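Side-chain contacts in topoisomerase I-like protein (Leishmania donovani, PDB 2B9S), which probably relaxes supercoiled DNA as a type IB topoisomerase, cutting one strand, letting the duplex turn and resealing the nick: residues D[282-287]-D[380-385]; D[265-270]-D[276-281]; D[76-81]-D[97-102]. All coordinates share one frame; numbering follows the deposited sequence.

Interaction 1 of 3, residues D[282-287]-D[380-385]; sequences YFIDRL and LSAKVF. With nucleotides of chain C; nucleotides of chain A.
In the catalytic core of this topoisomerase, the last turns of helix 272-287 pack against the turn that leads into helix 384-400, and this turn holds a DNA phosphate. I284 and F385 carry much of the packing. The CG2 methyl of I284 lies anti to its backbone N and reaches F385 CB at 3.9 Å. The two side chains cross at about a right angle. I284 CD1 meets A382 CB, also at 3.9 Å. Next to I284, the backbone of D285 meets the F385 ring, with D285 CA 3.8 Å from F385 CD2. The carboxylate of D285 takes no part in this packing. Its OD2 forms a salt bridge with R260 and accepts a hydrogen bond from Y263, both on helix 236-266.

Residues 381-384 form a type I turn whose other side grips the phosphate of DC17 of chain C. Two hydrogen bonds converge on OP1 of DC17, from S381 OG at 2.8 Å and from K383 N at 2.8 Å, the latter with an N-H...O angle of 149°. K383 bends at chi3 and chi4 (-82° and -68°). Its NZ thereby reaches OP1 of DT10 of chain A at 2.9 Å, so the turn and its lysine contact two DNA chains. The side chain of A382 is about 10 Å from the bound vanadate, whose pocket includes R386, the residue after F385. A buried apolar face behind a phosphate-binding turn fits the DNA-binding surface beside the active site of type IB topoisomerases.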
loop_
_atom_site.group_PDB
_atom_site.type_symbol
_atom_site.label_atom_id
_atom_site.label_comp_id
_atom_site.label_asym_id
_atom_site.label_seq_id
_atom_site.Cartn_x
_atom_site.Cartn_y
_atom_site.Cartn_z
ATOM N N TYR D 282 11.697 -21.088 -5.996
ATOM C CA TYR D 282 10.674 -21.911 -6.623
ATOM C C TYR D 282 9.244 -21.449 -6.286
ATOM O O TYR D 282 8.379 -21.392 -7.177
ATOM C CB TYR D 282 10.868 -23.369 -6.206
ATOM C CG TYR D 282 9.755 -24.304 -6.628
ATOM C CD1 TYR D 282 9.701 -24.822 -7.929
ATOM C CD2 TYR D 282 8.766 -24.690 -5.721
ATOM C CE1 TYR D 282 8.680 -25.686 -8.319
ATOM C CE2 TYR D 282 7.740 -25.548 -6.096
ATOM C CZ TYR D 282 7.704 -26.053 -7.402
ATOM O OH TYR D 282 6.690 -26.916 -7.780
ATOM N N PHE D 283 8.991 -21.163 -4.997
ATOM C CA PHE D 283 7.702 -20.631 -4.549
ATOM C C PHE D 283 7.394 -19.257 -5.126
ATOM O O PHE D 283 6.283 -19.022 -5.562
ATOM C CB PHE D 283 7.603 -20.550 -3.019
ATOM C CG PHE D 283 7.430 -21.880 -2.337
ATOM C CD1 PHE D 283 7.078 -23.023 -3.055
ATOM C CD2 PHE D 283 7.587 -21.978 -0.964
ATOM C CE1 PHE D 283 6.930 -24.252 -2.426
ATOM C CE2 PHE D 283 7.420 -23.192 -0.317
ATOM C CZ PHE D 283 7.089 -24.339 -1.059
ATOM N N ILE D 284 8.371 -18.355 -5.088
ATOM C CA ILE D 284 8.223 -16.981 -5.586
ATOM C C ILE D 284 7.973 -16.969 -7.104
ATOM O O ILE D 284 7.111 -16.222 -7.602
ATOM C CB ILE D 284 9.457 -16.115 -5.211
ATOM C CG1 ILE D 284 9.518 -15.901 -3.689
ATOM C CG2 ILE D 284 9.463 -14.794 -5.966
ATOM C CD1 ILE D 284 10.810 -15.286 -3.181
ATOM N N ASP D 285 8.715 -17.814 -7.819
ATOM C CA ASP D 285 8.519 -18.019 -9.251
ATOM C C ASP D 285 7.152 -18.627 -9.584
ATOM O O ASP D 285 6.367 -18.009 -10.313
ATOM C CB ASP D 285 9.647 -18.888 -9.824
ATOM C CG ASP D 285 9.436 -19.263 -11.295
ATOM O OD1 ASP D 285 8.557 -18.691 -11.973
ATOM O OD2 ASP D 285 10.170 -20.143 -11.772
ATOM N N ARG D 286 6.862 -19.819 -9.050
ATOM C CA ARG D 286 5.703 -20.590 -9.527
ATOM C C ARG D 286 4.384 -20.135 -8.929
ATOM O O ARG D 286 3.346 -20.216 -9.590
ATOM C CB ARG D 286 5.883 -22.113 -9.327
ATOM C CG ARG D 286 7.127 -22.757 -9.945
ATOM C CD ARG D 286 7.588 -22.129 -11.269
ATOM N NE ARG D 286 6.675 -22.314 -12.399
ATOM C CZ ARG D 286 7.010 -22.855 -13.574
ATOM N NH1 ARG D 286 8.249 -23.287 -13.813
ATOM N NH2 ARG D 286 6.096 -22.962 -14.527
ATOM N N LEU D 287 4.436 -19.653 -7.686
ATOM C CA LEU D 287 3.246 -19.250 -6.929
ATOM C C LEU D 287 3.097 -17.741 -6.721
ATOM O O LEU D 287 2.106 -17.304 -6.128
ATOM C CB LEU D 287 3.231 -19.936 -5.549
ATOM C CG LEU D 287 3.167 -21.457 -5.433
ATOM C CD1 LEU D 287 3.095 -21.810 -3.981
ATOM C CD2 LEU D 287 1.960 -21.998 -6.192
ATOM N N LEU D 380 17.311 -7.275 -10.519
ATOM C CA LEU D 380 16.357 -8.348 -10.242
ATOM C C LEU D 380 16.155 -8.603 -8.736
ATOM O O LEU D 380 17.106 -8.711 -7.967
ATOM C CB LEU D 380 16.731 -9.643 -10.978
ATOM C CG LEU D 380 15.727 -10.806 -10.929
ATOM C CD1 LEU D 380 14.429 -10.482 -11.657
ATOM C CD2 LEU D 380 16.335 -12.108 -11.433
ATOM N N SER D 381 14.894 -8.674 -8.331
ATOM C CA SER D 381 14.531 -8.871 -6.933
ATOM C C SER D 381 13.229 -9.627 -6.964
ATOM O O SER D 381 12.659 -9.786 -8.034
ATOM C CB SER D 381 14.400 -7.526 -6.182
ATOM O OG SER D 381 13.248 -6.819 -6.588
ATOM N N ALA D 382 12.772 -10.109 -5.806
ATOM C CA ALA D 382 11.615 -11.000 -5.738
ATOM C C ALA D 382 10.286 -10.413 -6.201
ATOM O O ALA D 382 9.414 -11.168 -6.659
ATOM C CB ALA D 382 11.473 -11.619 -4.333
ATOM N N LYS D 383 10.107 -9.095 -6.064
ATOM C CA LYS D 383 8.806 -8.482 -6.365
ATOM C C LYS D 383 8.572 -8.512 -7.862
ATOM O O LYS D 383 7.431 -8.533 -8.321
ATOM C CB LYS D 383 8.669 -7.062 -5.784
ATOM C CG LYS D 383 9.432 -5.951 -6.538
ATOM C CD LYS D 383 9.244 -4.570 -5.888
ATOM C CE LYS D 383 7.926 -3.911 -6.311
ATOM N NZ LYS D 383 7.890 -3.517 -7.781
ATOM N N VAL D 384 9.675 -8.550 -8.612
ATOM C CA VAL D 384 9.659 -8.552 -10.083
ATOM C C VAL D 384 8.982 -9.809 -10.654
ATOM O O VAL D 384 8.313 -9.734 -11.695
ATOM C CB VAL D 384 11.107 -8.349 -10.683
ATOM C CG1 VAL D 384 11.078 -8.312 -12.217
ATOM C CG2 VAL D 384 11.739 -7.080 -10.153
ATOM N N PHE D 385 9.142 -10.952 -9.975
ATOM C CA PHE D 385 8.478 -12.202 -10.382
ATOM C C PHE D 385 6.972 -12.095 -10.306
ATOM O O PHE D 385 6.224 -12.815 -10.990
ATOM C CB PHE D 385 8.931 -13.367 -9.503
ATOM C CG PHE D 385 10.256 -13.950 -9.900
ATOM C CD1 PHE D 385 11.437 -13.430 -9.383
ATOM C CD2 PHE D 385 10.317 -15.022 -10.802
ATOM C CE1 PHE D 385 12.677 -13.978 -9.746
ATOM C CE2 PHE D 385 11.542 -15.578 -11.179
ATOM C CZ PHE D 385 12.727 -15.058 -10.660
ATOM P P DC C 17 11.702 -7.194 -2.970
ATOM O OP1 DC C 17 11.604 -7.432 -4.432
ATOM O OP2 DC C 17 12.080 -8.301 -2.097
ATOM O "O5'" DC C 17 12.760 -6.038 -2.799
ATOM C "C5'" DC C 17 12.741 -4.845 -3.563
ATOM C "C4'" DC C 17 13.784 -3.953 -2.932
ATOM O "O4'" DC C 17 13.268 -3.430 -1.682
ATOM C "C3'" DC C 17 15.097 -4.649 -2.563
ATOM O "O3'" DC C 17 16.137 -3.825 -3.032
ATOM C "C2'" DC C 17 15.126 -4.618 -1.043
ATOM C "C1'" DC C 17 14.366 -3.318 -0.778
ATOM N N1 DC C 17 13.871 -3.149 0.629
ATOM C C2 DC C 17 13.824 -1.867 1.178
ATOM O O2 DC C 17 14.204 -0.896 0.477
ATOM N N3 DC C 17 13.372 -1.716 2.457
ATOM C C4 DC C 17 12.990 -2.782 3.174
ATOM N N4 DC C 17 12.587 -2.550 4.425
ATOM C C5 DC C 17 13.031 -4.107 2.652
ATOM C C6 DC C 17 13.463 -4.244 1.384
ATOM P P DT A 10 4.566 -1.844 -7.599
ATOM O OP1 DT A 10 5.070 -3.103 -8.139
ATOM O OP2 DT A 10 3.792 -0.861 -8.405
ATOM O "O5'" DT A 10 3.614 -2.196 -6.364
ATOM C "C5'" DT A 10 3.815 -3.368 -5.550
ATOM C "C4'" DT A 10 2.715 -3.476 -4.521
ATOM O "O4'" DT A 10 2.640 -2.289 -3.697
ATOM C "C3'" DT A 10 1.298 -3.604 -5.085
ATOM O "O3'" DT A 10 0.678 -4.648 -4.398
ATOM C "C2'" DT A 10 0.573 -2.304 -4.764
ATOM C "C1'" DT A 10 1.260 -1.986 -3.452
ATOM N N1 DT A 10 1.194 -0.583 -2.991
ATOM C C2 DT A 10 0.820 -0.342 -1.678
ATOM O O2 DT A 10 0.507 -1.217 -0.897
ATOM N N3 DT A 10 0.814 0.980 -1.315
ATOM C C4 DT A 10 1.139 2.071 -2.119
ATOM O O4 DT A 10 1.104 3.219 -1.665
ATOM C C5 DT A 10 1.504 1.760 -3.480
ATOM C C7 DT A 10 1.750 2.856 -4.493
ATOM C C6 DT A 10 1.534 0.459 -3.851
#

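Interaction 2 of 3, residues D[265-270]-D[276-281]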
loop_
_atom_site.group_PDB
_atom_site.type_symbol
_atom_site.label_atom_id
_atom_site.label_comp_id
_atom_site.label_asym_id
_atom_site.label_seq_id
_atom_site.Cartn_x
_atom_site.Cartn_y
_atom_site.Cartn_z
ATOM N N GLU D 265 19.138 -27.250 -9.928
ATOM C CA GLU D 265 20.422 -27.817 -9.552
ATOM C C GLU D 265 20.697 -27.618 -8.051
ATOM O O GLU D 265 21.335 -28.473 -7.416
ATOM C CB GLU D 265 21.548 -27.217 -10.407
ATOM N N ASP D 266 20.210 -26.502 -7.492
ATOM C CA ASP D 266 20.349 -26.194 -6.063
ATOM C C ASP D 266 19.463 -27.066 -5.167
ATOM O O ASP D 266 19.736 -27.197 -3.972
ATOM C CB ASP D 266 20.023 -24.732 -5.771
ATOM C CG ASP D 266 20.984 -23.767 -6.410
ATOM O OD1 ASP D 266 22.137 -24.150 -6.719
ATOM O OD2 ASP D 266 20.576 -22.600 -6.590
ATOM N N PHE D 267 18.396 -27.637 -5.728
ATOM C CA PHE D 267 17.585 -28.606 -4.993
ATOM C C PHE D 267 18.448 -29.745 -4.460
ATOM O O PHE D 267 18.166 -30.299 -3.395
ATOM C CB PHE D 267 16.469 -29.189 -5.864
ATOM C CG PHE D 267 15.358 -28.226 -6.162
ATOM C CD1 PHE D 267 15.103 -27.137 -5.322
ATOM C CD2 PHE D 267 14.540 -28.418 -7.279
ATOM C CE1 PHE D 267 14.067 -26.239 -5.603
ATOM C CE2 PHE D 267 13.504 -27.524 -7.569
ATOM C CZ PHE D 267 13.269 -26.430 -6.729
ATOM N N LYS D 268 19.504 -30.081 -5.200
ATOM C CA LYS D 268 20.346 -31.223 -4.859
ATOM C C LYS D 268 21.555 -30.818 -4.015
ATOM O O LYS D 268 22.403 -31.653 -3.720
ATOM C CB LYS D 268 20.773 -32.005 -6.144
ATOM N N SER D 269 21.621 -29.547 -3.614
ATOM C CA SER D 269 22.734 -29.046 -2.801
ATOM C C SER D 269 22.798 -29.677 -1.411
ATOM O O SER D 269 21.771 -30.035 -0.828
ATOM C CB SER D 269 22.660 -27.527 -2.667
ATOM O OG SER D 269 23.706 -27.017 -1.852
ATOM N N ASN D 270 24.009 -29.809 -0.879
ATOM C CA ASN D 270 24.178 -30.251 0.503
ATOM C C ASN D 270 24.367 -29.053 1.426
ATOM O O ASN D 270 24.420 -29.197 2.649
ATOM C CB ASN D 270 25.318 -31.273 0.644
ATOM C CG ASN D 270 26.696 -30.651 0.477
ATOM O OD1 ASN D 270 27.086 -30.249 -0.628
ATOM N ND2 ASN D 270 27.452 -30.583 1.576
ATOM N N GLN D 276 17.420 -24.302 0.676
ATOM C CA GLN D 276 16.322 -23.449 1.160
ATOM C C GLN D 276 16.058 -22.273 0.214
ATOM O O GLN D 276 14.901 -22.013 -0.152
ATOM C CB GLN D 276 16.605 -22.933 2.581
ATOM C CG GLN D 276 16.407 -23.984 3.662
ATOM C CD GLN D 276 16.501 -23.444 5.072
ATOM O OE1 GLN D 276 16.725 -22.263 5.292
ATOM N NE2 GLN D 276 16.329 -24.316 6.036
ATOM N N ARG D 277 17.142 -21.582 -0.165
ATOM C CA ARG D 277 17.121 -20.528 -1.200
ATOM C C ARG D 277 16.420 -20.982 -2.491
ATOM O O ARG D 277 15.621 -20.223 -3.065
ATOM C CB ARG D 277 18.540 -20.034 -1.504
ATOM C CG ARG D 277 18.606 -18.710 -2.275
ATOM C CD ARG D 277 20.049 -18.234 -2.416
ATOM N NE ARG D 277 20.840 -19.157 -3.244
ATOM C CZ ARG D 277 22.165 -19.130 -3.377
ATOM N NH1 ARG D 277 22.909 -18.225 -2.737
ATOM N NH2 ARG D 277 22.748 -20.024 -4.163
ATOM N N ALA D 278 16.699 -22.222 -2.913
ATOM C CA ALA D 278 16.082 -22.856 -4.101
ATOM C C ALA D 278 14.570 -23.069 -4.004
ATOM O O ALA D 278 13.836 -22.801 -4.957
ATOM C CB ALA D 278 16.779 -24.191 -4.400
ATOM N N VAL D 279 14.103 -23.583 -2.869
ATOM C CA VAL D 279 12.662 -23.800 -2.658
ATOM C C VAL D 279 11.920 -22.455 -2.550
ATOM O O VAL D 279 10.782 -22.315 -3.028
ATOM C CB VAL D 279 12.410 -24.730 -1.433
ATOM C CG1 VAL D 279 10.934 -24.931 -1.155
ATOM C CG2 VAL D 279 13.091 -26.094 -1.659
ATOM N N ALA D 280 12.580 -21.461 -1.952
ATOM C CA ALA D 280 11.985 -20.134 -1.800
ATOM C C ALA D 280 11.828 -19.487 -3.160
ATOM O O ALA D 280 10.753 -18.951 -3.482
ATOM C CB ALA D 280 12.807 -19.259 -0.864
ATOM N N MET D 281 12.877 -19.551 -3.982
ATOM C CA MET D 281 12.750 -18.987 -5.321
ATOM C C MET D 281 11.813 -19.788 -6.241
ATOM O O MET D 281 11.149 -19.222 -7.099
ATOM C CB MET D 281 14.104 -18.563 -5.936
ATOM C CG MET D 281 15.154 -19.594 -6.107
ATOM S SD MET D 281 16.785 -18.810 -6.292
ATOM C CE MET D 281 16.871 -18.604 -8.075
#
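F267 has CG beside its backbone N (chi1 -72°), which carries the ring over to helix 272-287. D266 has a similar first torsion (chi1 -65°), and its CB faces the same helix. Between them they hold A278. The methyl CB of A278 is 3.5 Å from F267 CD1 and 3.6 Å from D266 CB. F267 CE1 comes within 3.5 Å of the carbonyl oxygen of A278. The backbone N of V279 lies at the edge of the ring, near its plane. V279 CG2 adds a looser contact, 4.1 Å from F267 CE1.

The two segments belong to a pair of consecutive helices of the catalytic core, joined by a short connection. The chain leaves helix 236-266 through a type I turn from D266 to S269 and then enters helix 272-287. The small side chain of A278 lets the chain come close, with D266 CA and A278 CA 5.8 Å apart. D266 OD2 lies at the edge of the R277 guanidinium, near its plane, 4.2 Å from R277 NH2. That is too long for a salt bridge, and the carboxylate and guanidinium planes stand 55° apart. Any attraction between the two charges is probably modest. V343 and L346 of helix 341-351 also pack on F267.

Interaction 3 of 3, residues D[76-81]-D[97-102]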
loop_
_atom_site.group_PDB
_atom_site.type_symbol
_atom_site.label_atom_id
_atom_site.label_comp_id
_atom_site.label_asym_id
_atom_site.label_seq_id
_atom_site.Cartn_x
_atom_site.Cartn_y
_atom_site.Cartn_z
ATOM N N VAL D 76 -8.305 -4.954 22.091
ATOM C CA VAL D 76 -6.999 -4.352 21.863
ATOM C C VAL D 76 -7.183 -2.887 21.472
ATOM O O VAL D 76 -6.449 -2.024 21.939
ATOM C CB VAL D 76 -6.185 -5.120 20.792
ATOM C CG1 VAL D 76 -4.872 -4.399 20.499
ATOM C CG2 VAL D 76 -5.905 -6.575 21.264
ATOM N N PHE D 77 -8.174 -2.637 20.619
ATOM C CA PHE D 77 -8.516 -1.308 20.172
ATOM C C PHE D 77 -8.908 -0.409 21.351
ATOM O O PHE D 77 -8.388 0.700 21.485
ATOM C CB PHE D 77 -9.646 -1.360 19.126
ATOM C CG PHE D 77 -9.950 -0.019 18.507
ATOM C CD1 PHE D 77 -10.920 0.839 19.075
ATOM C CD2 PHE D 77 -9.273 0.403 17.380
ATOM C CE1 PHE D 77 -11.189 2.098 18.521
ATOM C CE2 PHE D 77 -9.545 1.661 16.817
ATOM C CZ PHE D 77 -10.503 2.506 17.398
ATOM N N ARG D 78 -9.801 -0.930 22.201
ATOM C CA ARG D 78 -10.321 -0.234 23.382
ATOM C C ARG D 78 -9.234 0.058 24.402
ATOM O O ARG D 78 -9.180 1.148 24.984
ATOM C CB ARG D 78 -11.419 -1.070 24.047
ATOM C CG ARG D 78 -12.650 -1.251 23.215
ATOM C CD ARG D 78 -13.591 -2.264 23.850
ATOM N NE ARG D 78 -14.190 -1.766 25.092
ATOM C CZ ARG D 78 -15.310 -1.046 25.171
ATOM N NH1 ARG D 78 -15.993 -0.708 24.077
ATOM N NH2 ARG D 78 -15.750 -0.665 26.365
ATOM N N ARG D 79 -8.367 -0.922 24.603
ATOM C CA ARG D 79 -7.240 -0.784 25.497
ATOM C C ARG D 79 -6.260 0.283 25.011
ATOM O O ARG D 79 -5.805 1.117 25.788
ATOM C CB ARG D 79 -6.543 -2.136 25.724
ATOM C CG ARG D 79 -5.033 -2.029 25.968
ATOM C CD ARG D 79 -4.432 -3.190 26.768
ATOM N NE ARG D 79 -5.052 -4.478 26.467
ATOM C CZ ARG D 79 -4.730 -5.261 25.437
ATOM N NH1 ARG D 79 -3.786 -4.899 24.568
ATOM N NH2 ARG D 79 -5.378 -6.414 25.278
ATOM N N ASN D 80 -5.935 0.267 23.731
ATOM C CA ASN D 80 -4.958 1.220 23.212
ATOM C C ASN D 80 -5.484 2.647 23.196
ATOM O O ASN D 80 -4.756 3.575 23.513
ATOM C CB ASN D 80 -4.491 0.804 21.831
ATOM C CG ASN D 80 -3.506 -0.329 21.876
ATOM O OD1 ASN D 80 -2.683 -0.409 22.788
ATOM N ND2 ASN D 80 -3.581 -1.227 20.883
ATOM N N PHE D 81 -6.749 2.806 22.821
ATOM C CA PHE D 81 -7.443 4.092 22.952
ATOM C C PHE D 81 -7.379 4.653 24.380
ATOM O O PHE D 81 -7.018 5.813 24.575
ATOM C CB PHE D 81 -8.909 4.011 22.486
ATOM C CG PHE D 81 -9.788 5.073 23.126
ATOM C CD1 PHE D 81 -9.724 6.418 22.690
ATOM C CD2 PHE D 81 -10.615 4.751 24.221
ATOM C CE1 PHE D 81 -10.490 7.418 23.320
ATOM C CE2 PHE D 81 -11.370 5.722 24.841
ATOM C CZ PHE D 81 -11.318 7.065 24.386
ATOM N N ARG D 97 -10.802 5.917 35.658
ATOM C CA ARG D 97 -9.909 4.776 35.962
ATOM C C ARG D 97 -10.218 3.533 35.134
ATOM O O ARG D 97 -9.367 2.655 34.966
ATOM C CB ARG D 97 -9.927 4.451 37.475
ATOM N N ARG D 98 -11.437 3.470 34.609
ATOM C CA ARG D 98 -11.895 2.310 33.873
ATOM C C ARG D 98 -12.818 2.731 32.744
ATOM O O ARG D 98 -13.804 3.426 32.975
ATOM C CB ARG D 98 -12.606 1.294 34.835
ATOM N N LEU D 99 -12.485 2.297 31.529
ATOM C CA LEU D 99 -13.270 2.549 30.315
ATOM C C LEU D 99 -14.725 2.089 30.416
ATOM O O LEU D 99 -15.620 2.704 29.821
ATOM C CB LEU D 99 -12.620 1.833 29.124
ATOM C CG LEU D 99 -12.595 2.401 27.694
ATOM C CD1 LEU D 99 -12.785 1.277 26.681
ATOM C CD2 LEU D 99 -13.591 3.517 27.406
ATOM N N GLU D 100 -14.942 0.991 31.144
ATOM C CA GLU D 100 -16.268 0.380 31.333
ATOM C C GLU D 100 -17.253 1.364 31.978
ATOM O O GLU D 100 -18.455 1.332 31.697
ATOM C CB GLU D 100 -16.144 -0.928 32.186
ATOM N N LEU D 101 -16.726 2.254 32.816
ATOM C CA LEU D 101 -17.531 3.234 33.546
ATOM C C LEU D 101 -17.718 4.571 32.818
ATOM O O LEU D 101 -18.370 5.473 33.350
ATOM C CB LEU D 101 -16.932 3.472 34.944
ATOM C CG LEU D 101 -16.910 2.270 35.891
ATOM C CD1 LEU D 101 -16.391 2.705 37.243
ATOM C CD2 LEU D 101 -18.302 1.664 36.025
ATOM N N CYS D 102 -17.150 4.695 31.614
ATOM C CA CYS D 102 -17.294 5.900 30.792
ATOM C C CYS D 102 -18.514 5.784 29.915
ATOM O O CYS D 102 -18.650 4.804 29.199
ATOM C CB CYS D 102 -16.090 6.096 29.875
ATOM S SG CYS D 102 -14.525 6.348 30.663
#
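L99 lays its CD1 methyl over one face of the R78 guanidinium. L99 CD1 is 3.6 Å from R78 NH2 and 3.7 Å from R78 NE. The same methyl is 3.8 Å from R78 CB, so it sits in the bend of the arginine chain. That bend is at chi3 (69°) and turns the flat end back over the leucine. The methyl packs on the flat face of the guanidinium by van der Waals contact. The polar end of R78 is held elsewhere: NH1 donates to the backbone oxygen of Y72, and NE makes a long, weak ion pair with E75.

The other methyl of L99 serves a second partner. L99 CD2 approaches the edge of the F81 ring, near its plane, with CD2 4.0 Å from F81 CE2. The two side chains cross at about a right angle. F81 has CG anti to its backbone N (chi1 156°), which brings the ring end, CE2, toward L99. The ring also stacks on F63 of helix 54-64, and L99 touches F63 as well.

L99 begins a short 3-10 segment, 99-101, in the loop before strand 102-103. R78 and F81 are three residues apart, close to one helical turn, and so offer two neighbouring sites to one leucine. This is a leucine from a connecting loop set against a helix face at the edge of an aromatic cluster, in the DNA-binding fragment of the eukaryotic topoisomerase I family.

Along the chain, interaction 3 comes first, then interaction 2, then interaction 1. Interactions 1 and 2 share helix 272-287, and their centres are 14 Å apart. They touch where Y282 CB meets F267 CZ at 3.9 Å. The helix thus joins the helix pair of interaction 2 to the phosphate-binding turn of interaction 1, all within the catalytic core. Interaction 3 belongs to the DNA-binding fragment. Its centre is 44 Å from that of interaction 1, on the opposite side of the chain's centre, and 50 Å from that of interaction 2. This spread is consistent with a clamp-like enzyme whose two parts lie around the DNA.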